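Local structure of transcriptional regulator, IclR family (Ruegeria sp. TM1040, 3R4K) at residues E89-E92 / T97-L100; D127-T132 / G190-E195; S81-V86 / S110-Y115; A141-A144 / F150-A153; S43-Q46 / F50-Q53. The protein probably binds DNA through a winged helix-turn-helix domain and regulates transcription, with a C-terminal IclR domain of the kind that senses small molecules. One frame throughout, in Å; residues are numbered along the deposited sequence.

Interaction 1 (E89-E92 / T97-L100)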
loop_
_atom_site.group_PDB
_atom_site.type_symbol
_atom_site.label_atom_id
_atom_site.label_comp_id
_atom_site.label_asym_id
_atom_site.label_seq_id
_atom_site.Cartn_x
_atom_site.Cartn_y
_atom_site.Cartn_z
ATOM N N GLU A 89 -8.818 -13.509 -19.400
ATOM C CA GLU A 89 -9.712 -14.616 -19.062
ATOM C C GLU A 89 -11.173 -14.229 -19.207
ATOM O O GLU A 89 -11.925 -14.994 -19.798
ATOM C CB GLU A 89 -9.427 -15.144 -17.653
ATOM C CG GLU A 89 -8.164 -15.987 -17.587
ATOM C CD GLU A 89 -7.735 -16.484 -16.224
ATOM O OE1 GLU A 89 -8.294 -16.032 -15.196
ATOM O OE2 GLU A 89 -6.819 -17.334 -16.195
ATOM N N LEU A 90 -11.567 -13.032 -18.734
ATOM C CA LEU A 90 -12.948 -12.555 -18.852
ATOM C C LEU A 90 -13.348 -12.343 -20.323
ATOM O O LEU A 90 -14.473 -12.688 -20.703
ATOM C CB LEU A 90 -13.158 -11.267 -18.034
ATOM C CG LEU A 90 -14.603 -10.804 -17.840
ATOM C CD1 LEU A 90 -15.492 -11.906 -17.271
ATOM C CD2 LEU A 90 -14.656 -9.567 -16.984
ATOM N N SER A 91 -12.414 -11.818 -21.150
ATOM C CA SER A 91 -12.666 -11.616 -22.585
ATOM C C SER A 91 -12.866 -12.939 -23.285
ATOM O O SER A 91 -13.679 -13.018 -24.189
ATOM C CB SER A 91 -11.527 -10.850 -23.249
ATOM O OG SER A 91 -11.675 -9.461 -23.021
ATOM N N GLU A 92 -12.168 -13.987 -22.840
ATOM C CA GLU A 92 -12.300 -15.308 -23.428
ATOM C C GLU A 92 -13.595 -15.982 -23.011
ATOM O O GLU A 92 -14.229 -16.630 -23.843
ATOM C CB GLU A 92 -11.085 -16.183 -23.096
ATOM C CG GLU A 92 -9.883 -15.869 -23.993
ATOM C CD GLU A 92 -10.146 -15.699 -25.491
ATOM O OE1 GLU A 92 -10.239 -14.534 -25.944
ATOM O OE2 GLU A 92 -10.263 -16.721 -26.210
ATOM N N THR A 97 -15.124 -7.472 -25.290
ATOM C CA THR A 97 -14.059 -6.583 -24.835
ATOM C C THR A 97 -14.233 -6.306 -23.357
ATOM O O THR A 97 -15.335 -5.977 -22.920
ATOM C CB THR A 97 -14.088 -5.279 -25.658
ATOM O OG1 THR A 97 -13.907 -5.627 -27.035
ATOM C CG2 THR A 97 -13.021 -4.247 -25.200
ATOM N N THR A 98 -13.147 -6.426 -22.596
ATOM C CA THR A 98 -13.154 -6.147 -21.163
ATOM C C THR A 98 -12.213 -4.978 -20.881
ATOM O O THR A 98 -11.240 -4.797 -21.606
ATOM C CB THR A 98 -12.794 -7.403 -20.366
ATOM O OG1 THR A 98 -11.512 -7.856 -20.792
ATOM C CG2 THR A 98 -13.814 -8.523 -20.540
ATOM N N HIS A 99 -12.509 -4.171 -19.863
ATOM C CA HIS A 99 -11.633 -3.059 -19.521
ATOM C C HIS A 99 -11.702 -2.683 -18.048
ATOM O O HIS A 99 -12.741 -2.825 -17.398
ATOM C CB HIS A 99 -11.861 -1.817 -20.408
ATOM C CG HIS A 99 -13.224 -1.218 -20.352
ATOM N ND1 HIS A 99 -13.458 -0.016 -19.693
ATOM C CD2 HIS A 99 -14.371 -1.625 -20.950
ATOM C CE1 HIS A 99 -14.745 0.241 -19.867
ATOM N NE2 HIS A 99 -15.336 -0.700 -20.625
ATOM N N LEU A 100 -10.559 -2.230 -17.526
ATOM C CA LEU A 100 -10.407 -1.751 -16.166
ATOM C C LEU A 100 -10.231 -0.245 -16.210
ATOM O O LEU A 100 -9.374 0.274 -16.930
ATOM C CB LEU A 100 -9.222 -2.435 -15.440
ATOM C CG LEU A 100 -8.892 -1.943 -14.011
ATOM C CD1 LEU A 100 -10.026 -2.251 -13.007
ATOM C CD2 LEU A 100 -7.523 -2.475 -13.547
#
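S91 turns its OG anti to its own carbonyl carbon (chi1 -81°), while T98 sets OG1 between its backbone N and carbonyl carbon (chi1 58°); these settings bring the two hydroxyls, S91 OG and T98 OG1, to 2.8 Å across the gap between helix 79-94 and strand 97-104. The same rotation of T98 swings CG2 toward the helix, where it lies against L90. There the methyl meets L90 CG at 3.6 Å, with L90 CB and CD2 each 3.8 Å from T98 CG2, so it rests on the branch point of the leucine rather than on one methyl. Behind L90, A234, L235 and A238 of helix 225-245 and V216 of strand 210-219 continue the apolar layer between helices and sheet. The hydroxyls have main-chain partners just outside the two segments: S91 OG bonds to E96 O, and T98 OG1 to L87 O. T98 thus offers the helix two different surfaces, a methyl for L90 and a hydroxyl whose polarity, though buried, is met by the helix backbone.

Interaction 2 (D127-T132 / G190-E195)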
loop_
_atom_site.group_PDB
_atom_site.type_symbol
_atom_site.label_atom_id
_atom_site.label_comp_id
_atom_site.label_asym_id
_atom_site.label_seq_id
_atom_site.Cartn_x
_atom_site.Cartn_y
_atom_site.Cartn_z
ATOM N N ASP A 127 -6.426 3.235 -24.418
ATOM C CA ASP A 127 -6.169 3.467 -22.999
ATOM C C ASP A 127 -6.065 4.969 -22.753
ATOM O O ASP A 127 -5.749 5.726 -23.678
ATOM C CB ASP A 127 -4.936 2.692 -22.515
ATOM C CG ASP A 127 -5.177 1.192 -22.426
ATOM O OD1 ASP A 127 -6.342 0.785 -22.135
ATOM O OD2 ASP A 127 -4.210 0.424 -22.636
ATOM N N ALA A 128 -6.415 5.390 -21.530
ATOM C CA ALA A 128 -6.475 6.769 -21.026
ATOM C C ALA A 128 -7.752 7.490 -21.520
ATOM O O ALA A 128 -7.846 8.719 -21.428
ATOM C CB ALA A 128 -5.219 7.564 -21.387
ATOM N N GLU A 129 -8.753 6.723 -21.994
ATOM C CA GLU A 129 -10.045 7.274 -22.383
ATOM C C GLU A 129 -10.818 7.638 -21.098
ATOM O O GLU A 129 -10.886 6.835 -20.165
ATOM C CB GLU A 129 -10.813 6.268 -23.260
ATOM C CG GLU A 129 -12.171 6.767 -23.725
ATOM C CD GLU A 129 -12.689 6.160 -25.016
ATOM O OE1 GLU A 129 -12.680 4.913 -25.157
ATOM O OE2 GLU A 129 -13.149 6.944 -25.878
ATOM N N VAL A 130 -11.348 8.855 -21.032
ATOM C CA VAL A 130 -12.088 9.335 -19.858
ATOM C C VAL A 130 -13.561 8.932 -20.009
ATOM O O VAL A 130 -14.175 9.182 -21.051
ATOM C CB VAL A 130 -11.894 10.854 -19.614
ATOM C CG1 VAL A 130 -12.696 11.333 -18.398
ATOM C CG2 VAL A 130 -10.409 11.186 -19.438
ATOM N N LEU A 131 -14.099 8.274 -18.980
ATOM C CA LEU A 131 -15.473 7.785 -18.951
ATOM C C LEU A 131 -16.337 8.700 -18.107
ATOM O O LEU A 131 -15.864 9.268 -17.105
ATOM C CB LEU A 131 -15.548 6.349 -18.399
ATOM C CG LEU A 131 -14.625 5.258 -18.977
ATOM C CD1 LEU A 131 -14.295 5.423 -20.461
ATOM C CD2 LEU A 131 -13.464 5.063 -18.165
ATOM N N THR A 132 -17.603 8.869 -18.510
ATOM C CA THR A 132 -18.520 9.709 -17.746
ATOM C C THR A 132 -19.045 8.890 -16.549
ATOM O O THR A 132 -19.136 7.662 -16.637
ATOM C CB THR A 132 -19.648 10.249 -18.642
ATOM O OG1 THR A 132 -20.440 9.165 -19.120
ATOM C CG2 THR A 132 -19.130 11.073 -19.819
ATOM N N GLY A 190 -25.823 2.174 -24.517
ATOM C CA GLY A 190 -25.539 3.311 -25.382
ATOM C C GLY A 190 -25.551 4.715 -24.806
ATOM O O GLY A 190 -25.959 5.645 -25.509
ATOM N N GLY A 191 -25.073 4.877 -23.565
ATOM C CA GLY A 191 -24.976 6.169 -22.883
ATOM C C GLY A 191 -23.681 6.912 -23.172
ATOM O O GLY A 191 -23.624 8.138 -23.051
ATOM N N PHE A 192 -22.617 6.161 -23.529
ATOM C CA PHE A 192 -21.285 6.674 -23.875
ATOM C C PHE A 192 -21.051 6.537 -25.387
ATOM O O PHE A 192 -20.575 7.466 -26.047
ATOM C CB PHE A 192 -20.210 5.908 -23.091
ATOM C CG PHE A 192 -18.818 6.497 -23.123
ATOM C CD1 PHE A 192 -18.511 7.646 -22.390
ATOM C CD2 PHE A 192 -17.797 5.869 -23.833
ATOM C CE1 PHE A 192 -17.220 8.179 -22.401
ATOM C CE2 PHE A 192 -16.498 6.393 -23.834
ATOM C CZ PHE A 192 -16.219 7.548 -23.123
ATOM N N GLU A 193 -21.404 5.368 -25.926
ATOM C CA GLU A 193 -21.302 5.034 -27.341
ATOM C C GLU A 193 -22.583 4.333 -27.744
ATOM O O GLU A 193 -23.010 3.396 -27.051
ATOM C CB GLU A 193 -20.072 4.139 -27.615
ATOM C CG GLU A 193 -18.717 4.785 -27.352
ATOM C CD GLU A 193 -18.127 5.675 -28.432
ATOM O OE1 GLU A 193 -18.762 5.852 -29.499
ATOM O OE2 GLU A 193 -17.001 6.177 -28.212
ATOM N N ALA A 194 -23.209 4.793 -28.853
ATOM C CA ALA A 194 -24.438 4.174 -29.346
ATOM C C ALA A 194 -24.185 2.713 -29.780
ATOM O O ALA A 194 -23.122 2.400 -30.348
ATOM C CB ALA A 194 -25.022 4.975 -30.498
ATOM N N GLU A 195 -25.155 1.823 -29.466
ATOM C CA GLU A 195 -25.175 0.382 -29.785
ATOM C C GLU A 195 -24.079 -0.417 -29.025
ATOM O O GLU A 195 -23.641 -1.492 -29.472
ATOM C CB GLU A 195 -25.110 0.116 -31.312
ATOM C CG GLU A 195 -26.130 0.876 -32.168
ATOM C CD GLU A 195 -27.557 0.990 -31.651
ATOM O OE1 GLU A 195 -28.292 -0.025 -31.684
ATOM O OE2 GLU A 195 -27.945 2.107 -31.235
HETATM O O HOH W 1 -21.661 9.540 -21.692
#
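G191 O is gripped from two sources: a water 2.8 Å away donates to it, and T166 OG1 hydrogen-bonds to it as well. The oxygen of that water lies 2.9 Å from T132 OG1, so a single solvent molecule ties the two segments together where no direct hydrogen bond joins them. Next to this bridge F192 pushes its ring in among residues 129-132, its CG anti to the backbone N (chi1 -168°). V130 O comes up to the rim of the ring, near its plane, 3.3 Å from F192 CZ. Also at the edge is the carboxylate of E129, turned 81° from the ring plane, with OE2 4.0 Å from F192 CE2. The short strand 129-131 is one outermost strand of the six-stranded antiparallel sheet of the C-terminal IclR domain, whereas residues 190-195 form the loop following the other, 186-189; through F192 the loop after one edge strand reaches the strand at the other edge. L131 crosses the ring obliquely, its CD1 3.9 Å from F192 CZ. R162 makes a cation-pi contact with F192 and hydrogen-bonds to F192 O. It also forms a salt bridge with E193 OE2, which is likely to ease the repulsion between that oxygen and E129 OE2, 4.6 Å away.

Interaction 3 (S81-V86 / S110-Y115); sequences SASRRV and SLSHAY
A classic beta bulge in strand 107-114, where L111 and S112 both face L100, forms the sheet side of this contact, and S112 meets S83 and R84 of helix 79-94. S112 OG donates a hydrogen bond to S83 OG at 2.9 Å, and S83 OG is itself bonded to L80 O, one turn earlier in the helix. With alanine in place of S83, the buried hydroxyl of S112 would probably lose its acceptor and L80 O its side-chain partner. This is helix-on-sheet packing within the C-terminal IclR domain, with L80 and L87 of the same helix also touching S112. R84 leaves the helix pointing away, but a bend at chi2 (-65°) folds it back and brings one face of its guanidinium over S112 CB, 3.7 Å from NH1. Two waters lie in the guanidinium plane at its edge. One accepts from R84 NH1 at 3.1 Å and donates to H113 O at 2.7 Å; the other accepts from H113 N at 3.2 Å and, weakly, from R84 NH1.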
loop_
_atom_site.group_PDB
_atom_site.type_symbol
_atom_site.label_atom_id
_atom_site.label_comp_id
_atom_site.label_asym_id
_atom_site.label_seq_id
_atom_site.Cartn_x
_atom_site.Cartn_y
_atom_site.Cartn_z
ATOM N N SER A 81 -0.906 -4.561 -13.822
ATOM C CA SER A 81 -0.187 -5.807 -14.081
ATOM C C SER A 81 -1.046 -7.003 -13.639
ATOM O O SER A 81 -1.117 -8.003 -14.360
ATOM C CB SER A 81 1.154 -5.797 -13.365
ATOM O OG SER A 81 1.854 -7.015 -13.535
ATOM N N ALA A 82 -1.753 -6.862 -12.493
ATOM C CA ALA A 82 -2.677 -7.871 -11.964
ATOM C C ALA A 82 -3.920 -8.035 -12.871
ATOM O O ALA A 82 -4.501 -9.125 -12.942
ATOM C CB ALA A 82 -3.119 -7.486 -10.561
ATOM N N SER A 83 -4.324 -6.949 -13.547
ATOM C CA SER A 83 -5.495 -6.933 -14.414
ATOM C C SER A 83 -5.291 -7.739 -15.707
ATOM O O SER A 83 -6.266 -8.278 -16.227
ATOM C CB SER A 83 -5.873 -5.496 -14.761
ATOM O OG SER A 83 -5.055 -4.968 -15.792
ATOM N N ARG A 84 -4.049 -7.811 -16.218
ATOM C CA ARG A 84 -3.735 -8.475 -17.486
ATOM C C ARG A 84 -4.353 -9.865 -17.604
ATOM O O ARG A 84 -5.036 -10.106 -18.591
ATOM C CB ARG A 84 -2.217 -8.546 -17.773
ATOM C CG ARG A 84 -1.484 -7.199 -17.784
ATOM C CD ARG A 84 -1.889 -6.228 -18.888
ATOM N NE ARG A 84 -1.354 -4.888 -18.613
ATOM C CZ ARG A 84 -1.701 -3.777 -19.258
ATOM N NH1 ARG A 84 -2.585 -3.821 -20.246
ATOM N NH2 ARG A 84 -1.176 -2.610 -18.909
ATOM N N ARG A 85 -4.161 -10.758 -16.611
ATOM C CA ARG A 85 -4.701 -12.123 -16.653
ATOM C C ARG A 85 -6.229 -12.137 -16.480
ATOM O O ARG A 85 -6.910 -12.919 -17.142
ATOM C CB ARG A 85 -4.031 -13.006 -15.591
ATOM C CG ARG A 85 -4.498 -14.455 -15.600
ATOM C CD ARG A 85 -3.935 -15.241 -14.430
ATOM N NE ARG A 85 -4.631 -16.517 -14.245
ATOM C CZ ARG A 85 -4.029 -17.699 -14.119
ATOM N NH1 ARG A 85 -2.702 -17.790 -14.170
ATOM N NH2 ARG A 85 -4.748 -18.801 -13.948
ATOM N N VAL A 86 -6.757 -11.271 -15.605
ATOM C CA VAL A 86 -8.188 -11.150 -15.317
ATOM C C VAL A 86 -8.945 -10.740 -16.577
ATOM O O VAL A 86 -9.914 -11.415 -16.949
ATOM C CB VAL A 86 -8.415 -10.146 -14.153
ATOM C CG1 VAL A 86 -9.904 -9.816 -13.966
ATOM C CG2 VAL A 86 -7.817 -10.693 -12.864
ATOM N N SER A 110 -10.129 4.724 -18.406
ATOM C CA SER A 110 -9.918 3.331 -18.810
ATOM C C SER A 110 -8.431 3.176 -19.048
ATOM O O SER A 110 -7.878 3.877 -19.896
ATOM C CB SER A 110 -10.741 2.960 -20.041
ATOM O OG SER A 110 -10.800 1.552 -20.201
ATOM N N LEU A 111 -7.760 2.330 -18.245
ATOM C CA LEU A 111 -6.308 2.244 -18.314
ATOM C C LEU A 111 -5.736 0.898 -18.803
ATOM O O LEU A 111 -4.559 0.846 -19.166
ATOM C CB LEU A 111 -5.739 2.624 -16.947
ATOM C CG LEU A 111 -5.952 4.135 -16.613
ATOM C CD1 LEU A 111 -5.704 4.427 -15.144
ATOM C CD2 LEU A 111 -5.150 5.072 -17.573
ATOM N N SER A 112 -6.557 -0.149 -18.881
ATOM C CA SER A 112 -6.143 -1.454 -19.405
ATOM C C SER A 112 -7.364 -2.133 -19.981
ATOM O O SER A 112 -8.470 -1.944 -19.463
ATOM C CB SER A 112 -5.437 -2.326 -18.358
ATOM O OG SER A 112 -6.277 -2.753 -17.308
ATOM N N HIS A 113 -7.181 -2.843 -21.104
ATOM C CA HIS A 113 -8.266 -3.559 -21.765
ATOM C C HIS A 113 -7.748 -4.824 -22.416
ATOM O O HIS A 113 -6.543 -4.984 -22.611
ATOM C CB HIS A 113 -8.977 -2.667 -22.810
ATOM C CG HIS A 113 -8.122 -2.301 -23.984
ATOM N ND1 HIS A 113 -7.375 -1.129 -23.994
ATOM C CD2 HIS A 113 -7.902 -2.972 -25.146
ATOM C CE1 HIS A 113 -6.737 -1.118 -25.160
ATOM N NE2 HIS A 113 -7.007 -2.217 -25.884
ATOM N N ALA A 114 -8.666 -5.704 -22.789
ATOM C CA ALA A 114 -8.379 -6.927 -23.527
ATOM C C ALA A 114 -9.475 -7.176 -24.557
ATOM O O ALA A 114 -10.638 -6.817 -24.328
ATOM C CB ALA A 114 -8.258 -8.111 -22.586
ATOM N N TYR A 115 -9.083 -7.740 -25.708
ATOM C CA TYR A 115 -9.989 -8.132 -26.786
ATOM C C TYR A 115 -10.121 -9.649 -26.792
ATOM O O TYR A 115 -9.162 -10.357 -26.477
ATOM C CB TYR A 115 -9.501 -7.620 -28.156
ATOM C CG TYR A 115 -9.470 -6.108 -28.269
ATOM C CD1 TYR A 115 -10.622 -5.346 -28.076
ATOM C CD2 TYR A 115 -8.299 -5.438 -28.592
ATOM C CE1 TYR A 115 -10.596 -3.956 -28.172
ATOM C CE2 TYR A 115 -8.267 -4.047 -28.702
ATOM C CZ TYR A 115 -9.418 -3.313 -28.497
ATOM O OH TYR A 115 -9.387 -1.947 -28.611
HETATM O O HOH W 2 -4.570 -6.024 -21.159
HETATM O O HOH W 3 -4.291 -2.536 -22.461
#

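Interaction 4 (A141-A144 / F150-A153); sequences AVLA and FVDA
Helix 137-143 and helix 148-156 approach each other at L143 and V151, whose CA atoms are 6.1 Å apart, with only a short connection between the two helices. L143 does most of the work on its side, meeting two consecutive residues of the second helix with different parts of itself. Its CD1 lies 4.0 Å from F150 CE2 and 4.2 Å from F150 CD2, so one methyl meets the ring obliquely, at its CD2-CE2 bond. The two side chains cross at about a right angle. F150 has its CG anti to the backbone N (chi1 -177°), which carries the ring back toward the first helix. V151 makes the other half of the contact through one methyl: CG2 is 4.2 Å from L143 CG and 3.2 Å from L143 O. No hydrogen bond passes between the segments, and the association rests on apolar side chains, packed closely where that methyl meets the carbonyl oxygen. Around the pair, F133 contacts V142 and L143 and meets the F150 ring edge-to-face. Helix 170-183 closes another flank: I177 touches L143, V180 and R181 touch A144, and R174 packs on V151 while its guanidinium forms a salt bridge with D152. The two short helices are thus joined to each other and to a third, in the stretch of chain that follows edge strand 129-131.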
loop_
_atom_site.group_PDB
_atom_site.type_symbol
_atom_site.label_atom_id
_atom_site.label_comp_id
_atom_site.label_asym_id
_atom_site.label_seq_id
_atom_site.Cartn_x
_atom_site.Cartn_y
_atom_site.Cartn_z
ATOM N N ALA A 141 -21.065 2.203 -11.546
ATOM C CA ALA A 141 -20.512 1.260 -10.564
ATOM C C ALA A 141 -19.649 2.007 -9.520
ATOM O O ALA A 141 -19.760 1.719 -8.336
ATOM C CB ALA A 141 -19.682 0.181 -11.264
ATOM N N VAL A 142 -18.826 2.988 -9.971
ATOM C CA VAL A 142 -17.928 3.803 -9.137
ATOM C C VAL A 142 -18.747 4.810 -8.322
ATOM O O VAL A 142 -18.483 4.969 -7.142
ATOM C CB VAL A 142 -16.812 4.497 -9.981
ATOM C CG1 VAL A 142 -15.991 5.476 -9.143
ATOM C CG2 VAL A 142 -15.890 3.470 -10.629
ATOM N N LEU A 143 -19.723 5.487 -8.943
ATOM C CA LEU A 143 -20.588 6.479 -8.290
ATOM C C LEU A 143 -21.406 5.849 -7.165
ATOM O O LEU A 143 -21.548 6.441 -6.100
ATOM C CB LEU A 143 -21.535 7.107 -9.326
ATOM C CG LEU A 143 -21.801 8.600 -9.197
ATOM C CD1 LEU A 143 -20.499 9.402 -9.117
ATOM C CD2 LEU A 143 -22.635 9.094 -10.353
ATOM N N ALA A 144 -21.912 4.634 -7.395
ATOM C CA ALA A 144 -22.746 3.922 -6.439
ATOM C C ALA A 144 -22.018 3.605 -5.116
ATOM O O ALA A 144 -22.677 3.437 -4.085
ATOM C CB ALA A 144 -23.253 2.640 -7.061
ATOM N N PHE A 150 -19.372 13.312 -2.998
ATOM C CA PHE A 150 -18.800 13.154 -4.345
ATOM C C PHE A 150 -19.919 12.984 -5.376
ATOM O O PHE A 150 -19.893 13.645 -6.416
ATOM C CB PHE A 150 -17.794 11.991 -4.425
ATOM C CG PHE A 150 -17.142 11.863 -5.786
ATOM C CD1 PHE A 150 -16.269 12.835 -6.249
ATOM C CD2 PHE A 150 -17.442 10.792 -6.624
ATOM C CE1 PHE A 150 -15.707 12.743 -7.525
ATOM C CE2 PHE A 150 -16.877 10.700 -7.903
ATOM C CZ PHE A 150 -16.012 11.676 -8.344
ATOM N N VAL A 151 -20.920 12.146 -5.054
ATOM C CA VAL A 151 -22.104 11.899 -5.885
ATOM C C VAL A 151 -22.872 13.216 -6.061
ATOM O O VAL A 151 -23.273 13.534 -7.184
ATOM C CB VAL A 151 -22.988 10.778 -5.276
ATOM C CG1 VAL A 151 -24.269 10.571 -6.085
ATOM C CG2 VAL A 151 -22.209 9.468 -5.147
ATOM N N ASP A 152 -23.036 13.992 -4.957
ATOM C CA ASP A 152 -23.722 15.294 -4.939
ATOM C C ASP A 152 -23.042 16.285 -5.890
ATOM O O ASP A 152 -23.728 16.952 -6.663
ATOM C CB ASP A 152 -23.772 15.876 -3.509
ATOM C CG ASP A 152 -24.779 15.238 -2.559
ATOM O OD1 ASP A 152 -25.668 14.492 -3.039
ATOM O OD2 ASP A 152 -24.679 15.484 -1.336
ATOM N N ALA A 153 -21.694 16.340 -5.853
ATOM C CA ALA A 153 -20.861 17.200 -6.689
ATOM C C ALA A 153 -21.025 16.858 -8.177
ATOM O O ALA A 153 -21.288 17.754 -8.978
ATOM C CB ALA A 153 -19.405 17.067 -6.270
#

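Interaction 5 (S43-Q46 / F50-Q53)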
loop_
_atom_site.group_PDB
_atom_site.type_symbol
_atom_site.label_atom_id
_atom_site.label_comp_id
_atom_site.label_asym_id
_atom_site.label_seq_id
_atom_site.Cartn_x
_atom_site.Cartn_y
_atom_site.Cartn_z
ATOM N N SER A 43 2.554 -14.712 19.962
ATOM C CA SER A 43 3.845 -14.258 20.493
ATOM C C SER A 43 4.915 -14.319 19.413
ATOM O O SER A 43 5.715 -13.391 19.283
ATOM C CB SER A 43 4.254 -15.094 21.702
ATOM O OG SER A 43 3.453 -14.697 22.806
ATOM N N GLU A 44 4.881 -15.391 18.607
ATOM C CA GLU A 44 5.778 -15.622 17.493
ATOM C C GLU A 44 5.518 -14.591 16.392
ATOM O O GLU A 44 6.472 -14.104 15.785
ATOM C CB GLU A 44 5.615 -17.052 16.962
ATOM C CG GLU A 44 6.583 -18.034 17.580
ATOM C CD GLU A 44 6.615 -19.390 16.908
ATOM O OE1 GLU A 44 5.789 -20.248 17.295
ATOM O OE2 GLU A 44 7.453 -19.592 15.994
ATOM N N LEU A 45 4.241 -14.226 16.165
ATOM C CA LEU A 45 3.859 -13.213 15.170
ATOM C C LEU A 45 4.280 -11.824 15.656
ATOM O O LEU A 45 4.703 -10.997 14.855
ATOM C CB LEU A 45 2.363 -13.264 14.875
ATOM C CG LEU A 45 1.897 -14.478 14.062
ATOM C CD1 LEU A 45 0.413 -14.709 14.234
ATOM C CD2 LEU A 45 2.258 -14.344 12.562
ATOM N N GLN A 46 4.236 -11.607 16.981
ATOM C CA GLN A 46 4.660 -10.377 17.642
ATOM C C GLN A 46 6.176 -10.151 17.494
ATOM O O GLN A 46 6.603 -9.036 17.176
ATOM C CB GLN A 46 4.262 -10.422 19.114
ATOM C CG GLN A 46 4.180 -9.073 19.791
ATOM C CD GLN A 46 3.833 -9.188 21.256
ATOM O OE1 GLN A 46 3.384 -10.237 21.757
ATOM N NE2 GLN A 46 4.025 -8.088 21.973
ATOM N N PHE A 50 4.407 -8.777 13.046
ATOM C CA PHE A 50 3.147 -8.961 12.339
ATOM C C PHE A 50 1.974 -8.621 13.224
ATOM O O PHE A 50 0.956 -8.202 12.698
ATOM C CB PHE A 50 3.040 -10.392 11.808
ATOM C CG PHE A 50 3.733 -10.535 10.470
ATOM C CD1 PHE A 50 5.119 -10.393 10.361
ATOM C CD2 PHE A 50 3.009 -10.836 9.321
ATOM C CE1 PHE A 50 5.757 -10.499 9.121
ATOM C CE2 PHE A 50 3.657 -11.002 8.086
ATOM C CZ PHE A 50 5.019 -10.802 7.989
ATOM N N VAL A 51 2.082 -8.839 14.548
ATOM C CA VAL A 51 1.035 -8.473 15.495
ATOM C C VAL A 51 1.681 -7.705 16.665
ATOM O O VAL A 51 2.898 -7.764 16.857
ATOM C CB VAL A 51 0.130 -9.652 15.990
ATOM C CG1 VAL A 51 -0.302 -10.564 14.858
ATOM C CG2 VAL A 51 0.766 -10.450 17.126
ATOM N N GLU A 52 0.870 -6.964 17.428
ATOM C CA GLU A 52 1.363 -6.295 18.629
ATOM C C GLU A 52 0.269 -6.268 19.693
ATOM O O GLU A 52 -0.918 -6.326 19.363
ATOM C CB GLU A 52 1.953 -4.900 18.354
ATOM C CG GLU A 52 1.002 -3.831 17.865
ATOM C CD GLU A 52 1.660 -2.474 17.714
ATOM O OE1 GLU A 52 2.882 -2.416 17.448
ATOM O OE2 GLU A 52 0.942 -1.460 17.849
ATOM N N GLN A 53 0.683 -6.252 20.966
ATOM C CA GLN A 53 -0.237 -6.202 22.099
ATOM C C GLN A 53 -0.672 -4.775 22.286
ATOM O O GLN A 53 0.169 -3.878 22.198
ATOM C CB GLN A 53 0.417 -6.748 23.376
ATOM C CG GLN A 53 0.583 -8.269 23.383
ATOM C CD GLN A 53 1.189 -8.825 24.659
ATOM O OE1 GLN A 53 1.222 -8.171 25.710
ATOM N NE2 GLN A 53 1.644 -10.073 24.606
#
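L45 O receives two backbone donors from the chain that turns back past the end of helix 35-47: F50 N at 2.9 Å, with an N-H...O angle of 148°, and V51 N at 3.4 Å, a weaker bond. Beside this shared acceptor, L45 CB packs 3.8 Å from V51 CG1, and L45 CD2 lies 4.1 Å from F50 CB. V51 O in turn takes a CA-H...O contact from Q46 CA at 3.2 Å. The Q46 side chain, CG anti to its backbone N (chi1 -159°) and extended beyond, runs along the strand past E52 CA to reach Q53. There Q46 OE1 accepts a weak hydrogen bond from Q53 NE2 at 3.3 Å; the amide planes stand 47° apart. Were Q46 an alanine, Q53 NE2 would probably lose this acceptor and the Q53 side chain be freer to turn. Further out, F50 lies on V66 and L69 and against F50 of the second subunit, while E52 forms salt bridges with R61 and with R73 of the second subunit. The arrangement fits a winged helix-turn-helix, helix 35-47 leading into strand 51-54, which pairs with strand 59-62 as in a wing. Main-chain bonding and apolar contacts set the helix-to-strand turn at the buried end, while the glutamine pair adds only a weak polar link at the more exposed one.

Overall arrangement
Interaction 5 comes first along the chain and stands apart in the helix-turn-helix domain, its centre 37 to 49 Å from the others, all of which lie in the C-terminal IclR domain. Interactions 1 and 3 share helix 79-94 and neighbouring strands 97-104 and 107-114; their centres are 7 Å apart, and interaction 1 is nested inside the loop that interaction 3 closes. Strand 129-131 of interaction 2 extends the same antiparallel sheet beside 107-114. Interaction 4 is nested between the segments of interaction 2, their centres 17 Å apart. The two groups thus belong to separate domains, consistent with the DNA-binding and C-terminal parts of an IclR regulator being distinct units.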